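Local coordinates for stromal cell-derived factor 2-like protein (Arabidopsis thaliana, PDB 3MAL) that takes part in endoplasmic reticulum protein quality control and the unfolded protein response, in a complex with ERDJ3B and BiP that supports accumulation of the immune receptor EFR, at residues S152-H158 with Q170-R176. Sequence-based numbering, arbitrary orientation.
Sequences SGYLHSH and QEVCGIR
His156 lies across Ile175 and beside Cys173 on one face of the antiparallel hairpin formed by strands 154-161 and 170-175. Its CB rests 3.2 Å from Cys173 O. With CG anti to the backbone N (chi1 -164°), the ring reaches over the isoleucine, whose CG2 makes a CH-pi contact 4.1 Å from the ring centroid. CD2 and NE2 each meet Ile175 CD1 at 3.4 Å. ND1, buried without a polar partner, lies 4.0 Å from Cys173 SG. The same sulfur is oblique to the His158 ring. His158 NE2 donates to Glu171 OE1 (2.8 Å), which lies almost in the ring plane; Ser107 OG also bonds OE1, and Ile106 N and Ser104 OG bond OE2, probably fixing the carboxylate's rotation. Two main-chain bonds join Tyr154 and Ile175; His156 and Cys173 share one nearly straight bond (Cys173 N to His156 O, 169°) and one weak one. On the other face Ser157 OG donates to Glu171 O (2.7 Å), and Leu155 CD1 touches Val172 CG1, both side chains packing on Val112. The hairpin belongs to the third MIR repeat of this beta-trefoil; its strand 170-175 also pairs with 49-54 of the first and 110-115 of the second, while Leu155 reaches barrel strands 23-28 and 143-148.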
ATOM      1  N   SER A 152       6.507  -0.289  12.525  1.00 11.79           N
ATOM      2  CA  SER A 152       7.629   0.413  11.889  1.00 11.44           C
ATOM      3  C   SER A 152       8.199  -0.263  10.619  1.00 11.03           C
ATOM      4  O   SER A 152       9.253   0.143  10.137  1.00 12.37           O
ATOM      5  CB  SER A 152       8.760   0.695  12.902  1.00 12.44           C
ATOM      6  OG  SER A 152       8.294   1.489  13.957  1.00 12.61           O
ATOM      7  N   GLY A 153       7.499  -1.254  10.060  1.00 10.28           N
ATOM      8  CA  GLY A 153       7.906  -1.882   8.797  1.00  9.95           C
ATOM      9  C   GLY A 153       7.680  -0.993   7.567  1.00  9.81           C
ATOM     10  O   GLY A 153       6.616  -0.375   7.440  1.00 10.69           O
ATOM     11  N   TYR A 154       8.670  -0.884   6.680  1.00  9.06           N
ATOM     12  CA  TYR A 154       8.461  -0.216   5.391  1.00  8.33           C
ATOM     13  C   TYR A 154       7.827  -1.229   4.456  1.00  8.27           C
ATOM     14  O   TYR A 154       8.278  -2.379   4.393  1.00  7.96           O
ATOM     15  CB  TYR A 154       9.787   0.280   4.783  1.00  8.76           C
ATOM     16  CG  TYR A 154      10.455   1.301   5.644  1.00  9.30           C
ATOM     17  CD1 TYR A 154       9.967   2.611   5.688  1.00  9.41           C
ATOM     18  CD2 TYR A 154      11.533   0.958   6.463  1.00  9.77           C
ATOM     19  CE1 TYR A 154      10.563   3.574   6.482  1.00 12.69           C
ATOM     20  CE2 TYR A 154      12.146   1.927   7.269  1.00 12.70           C
ATOM     21  CZ  TYR A 154      11.636   3.237   7.274  1.00 13.15           C
ATOM     22  OH  TYR A 154      12.189   4.229   8.063  1.00 13.33           O
ATOM     23  N   LEU A 155       6.769  -0.808   3.761  1.00  7.95           N
ATOM     24  CA  LEU A 155       6.183  -1.600   2.688  1.00  7.17           C
ATOM     25  C   LEU A 155       7.297  -1.964   1.691  1.00  7.61           C
ATOM     26  O   LEU A 155       8.015  -1.084   1.181  1.00  7.61           O
ATOM     27  CB  LEU A 155       5.076  -0.788   1.976  1.00  7.14           C
ATOM     28  CG  LEU A 155       4.323  -1.550   0.884  1.00  7.46           C
ATOM     29  CD1 LEU A 155       3.416  -2.613   1.529  1.00  8.48           C
ATOM     30  CD2 LEU A 155       3.501  -0.560   0.047  1.00  6.74           C
ATOM     31  N   HIS A 156       7.402  -3.249   1.375  1.00  7.20           N
ATOM     32  CA  HIS A 156       8.582  -3.779   0.705  1.00  7.89           C
ATOM     33  C   HIS A 156       8.163  -4.811  -0.333  1.00  8.13           C
ATOM     34  O   HIS A 156       7.197  -5.530  -0.120  1.00  6.73           O
ATOM     35  CB  HIS A 156       9.467  -4.469   1.761  1.00  7.96           C
ATOM     36  CG  HIS A 156      10.867  -4.724   1.307  1.00  9.49           C
ATOM     37  ND1 HIS A 156      11.248  -5.901   0.695  1.00 10.67           N
ATOM     38  CD2 HIS A 156      11.982  -3.967   1.402  1.00  7.64           C
ATOM     39  CE1 HIS A 156      12.538  -5.852   0.418  1.00  8.98           C
ATOM     40  NE2 HIS A 156      13.007  -4.696   0.849  1.00 12.36           N
ATOM     41  N   SER A 157       8.863  -4.850  -1.472  1.00  8.19           N
ATOM     42  CA  SER A 157       8.781  -5.991  -2.363  1.00  8.50           C
ATOM     43  C   SER A 157      10.161  -6.341  -2.931  1.00  8.96           C
ATOM     44  O   SER A 157      11.181  -5.710  -2.599  1.00  7.90           O
ATOM     45  CB  SER A 157       7.753  -5.762  -3.489  1.00  8.85           C
ATOM     46  OG  SER A 157       7.287  -7.007  -4.004  1.00 10.38           O
ATOM     47  N   HIS A 158      10.184  -7.372  -3.772  1.00  8.91           N
ATOM     48  CA  HIS A 158      11.431  -7.939  -4.314  1.00  9.32           C
ATOM     49  C   HIS A 158      11.102  -9.044  -5.313  1.00 10.34           C
ATOM     50  O   HIS A 158       9.968  -9.505  -5.399  1.00 10.51           O
ATOM     51  CB  HIS A 158      12.363  -8.512  -3.229  1.00  8.95           C
ATOM     52  CG  HIS A 158      11.658  -9.185  -2.078  1.00  8.10           C
ATOM     53  ND1 HIS A 158      12.224  -9.284  -0.823  1.00  9.01           N
ATOM     54  CD2 HIS A 158      10.440  -9.772  -1.983  1.00  8.37           C
ATOM     55  CE1 HIS A 158      11.392  -9.907  -0.005  1.00  8.28           C
ATOM     56  NE2 HIS A 158      10.300 -10.221  -0.687  1.00 10.99           N
ATOM     57  N   GLN A 170       4.763 -11.257  -6.968  1.00  7.62           N
ATOM     58  CA  GLN A 170       5.840 -11.125  -5.971  1.00  7.67           C
ATOM     59  C   GLN A 170       5.270 -11.063  -4.557  1.00  8.00           C
ATOM     60  O   GLN A 170       4.158 -10.543  -4.339  1.00  8.48           O
ATOM     61  CB  GLN A 170       6.685  -9.852  -6.218  1.00  7.42           C
ATOM     62  CG  GLN A 170       7.454  -9.886  -7.500  1.00  7.39           C
ATOM     63  CD  GLN A 170       8.177  -8.591  -7.833  1.00  8.04           C
ATOM     64  OE1 GLN A 170       7.996  -7.539  -7.187  1.00  8.70           O
ATOM     65  NE2 GLN A 170       9.013  -8.659  -8.847  1.00  5.88           N
ATOM     66  N   GLU A 171       6.048 -11.575  -3.604  1.00  7.28           N
ATOM     67  CA  GLU A 171       5.789 -11.320  -2.187  1.00  8.06           C
ATOM     68  C   GLU A 171       5.823  -9.824  -1.896  1.00  7.95           C
ATOM     69  O   GLU A 171       6.709  -9.101  -2.371  1.00  7.83           O
ATOM     70  CB  GLU A 171       6.831 -12.007  -1.291  1.00  7.68           C
ATOM     71  CG  GLU A 171       6.385 -12.126   0.175  1.00  9.27           C
ATOM     72  CD  GLU A 171       7.539 -12.417   1.114  1.00  8.82           C
ATOM     73  OE1 GLU A 171       8.607 -11.818   0.930  1.00 13.08           O
ATOM     74  OE2 GLU A 171       7.375 -13.232   2.036  1.00 10.68           O
ATOM     75  N   VAL A 172       4.860  -9.378  -1.093  1.00  7.81           N
ATOM     76  CA  VAL A 172       4.921  -8.050  -0.493  1.00  7.62           C
ATOM     77  C   VAL A 172       5.046  -8.272   1.012  1.00  7.51           C
ATOM     78  O   VAL A 172       4.389  -9.158   1.576  1.00  6.96           O
ATOM     79  CB  VAL A 172       3.678  -7.207  -0.874  1.00  7.84           C
ATOM     80  CG1 VAL A 172       3.636  -5.864  -0.091  1.00  7.40           C
ATOM     81  CG2 VAL A 172       3.684  -6.967  -2.386  1.00  6.87           C
ATOM     82  N   CYS A 173       5.930  -7.511   1.653  1.00  7.95           N
ATOM     83  CA  CYS A 173       6.161  -7.688   3.095  1.00  8.00           C
ATOM     84  C   CYS A 173       6.621  -6.362   3.695  1.00  7.77           C
ATOM     85  O   CYS A 173       6.666  -5.353   2.993  1.00  7.14           O
ATOM     86  CB  CYS A 173       7.193  -8.794   3.337  1.00  7.34           C
ATOM     87  SG  CYS A 173       8.823  -8.440   2.664  1.00 11.29           S
ATOM     88  N   GLY A 174       6.913  -6.369   4.999  1.00  8.00           N
ATOM     89  CA  GLY A 174       7.447  -5.198   5.698  1.00  8.84           C
ATOM     90  C   GLY A 174       8.825  -5.535   6.249  1.00 10.56           C
ATOM     91  O   GLY A 174       9.023  -6.643   6.777  1.00 10.25           O
ATOM     92  N   ILE A 175       9.797  -4.631   6.060  1.00 10.80           N
ATOM     93  CA  ILE A 175      11.142  -4.789   6.667  1.00 11.86           C
ATOM     94  C   ILE A 175      11.533  -3.526   7.396  1.00 12.25           C
ATOM     95  O   ILE A 175      10.947  -2.451   7.186  1.00 11.87           O
ATOM     96  CB  ILE A 175      12.279  -5.189   5.670  1.00 12.04           C
ATOM     97  CG1 ILE A 175      12.740  -3.966   4.852  1.00 13.61           C
ATOM     98  CG2 ILE A 175      11.858  -6.414   4.807  1.00 11.80           C
ATOM     99  CD1 ILE A 175      14.003  -4.182   4.070  1.00 13.60           C
ATOM    100  N   ARG A 176      12.536  -3.635   8.245  1.00 12.41           N
ATOM    101  CA  ARG A 176      12.786  -2.543   9.166  1.00 13.62           C
ATOM    102  C   ARG A 176      13.758  -1.479   8.687  1.00 13.46           C
ATOM    103  O   ARG A 176      13.798  -0.404   9.263  1.00 13.58           O
ATOM    104  CB  ARG A 176      13.202  -3.104  10.513  1.00 14.90           C
ATOM    105  CG  ARG A 176      12.143  -4.074  11.058  1.00 18.94           C
ATOM    106  CD  ARG A 176      11.352  -3.507  12.200  1.00 25.22           C
ATOM    107  NE  ARG A 176      10.293  -4.422  12.617  1.00 30.79           N
ATOM    108  CZ  ARG A 176       9.894  -4.579  13.883  1.00 33.83           C
ATOM    109  NH1 ARG A 176      10.498  -3.904  14.866  1.00 38.00           N
ATOM    110  NH2 ARG A 176       8.911  -5.423  14.174  1.00 33.27           N
TER
HETATM  111  O   HOH W   1      11.717   0.375  10.933  1.00 26.78           O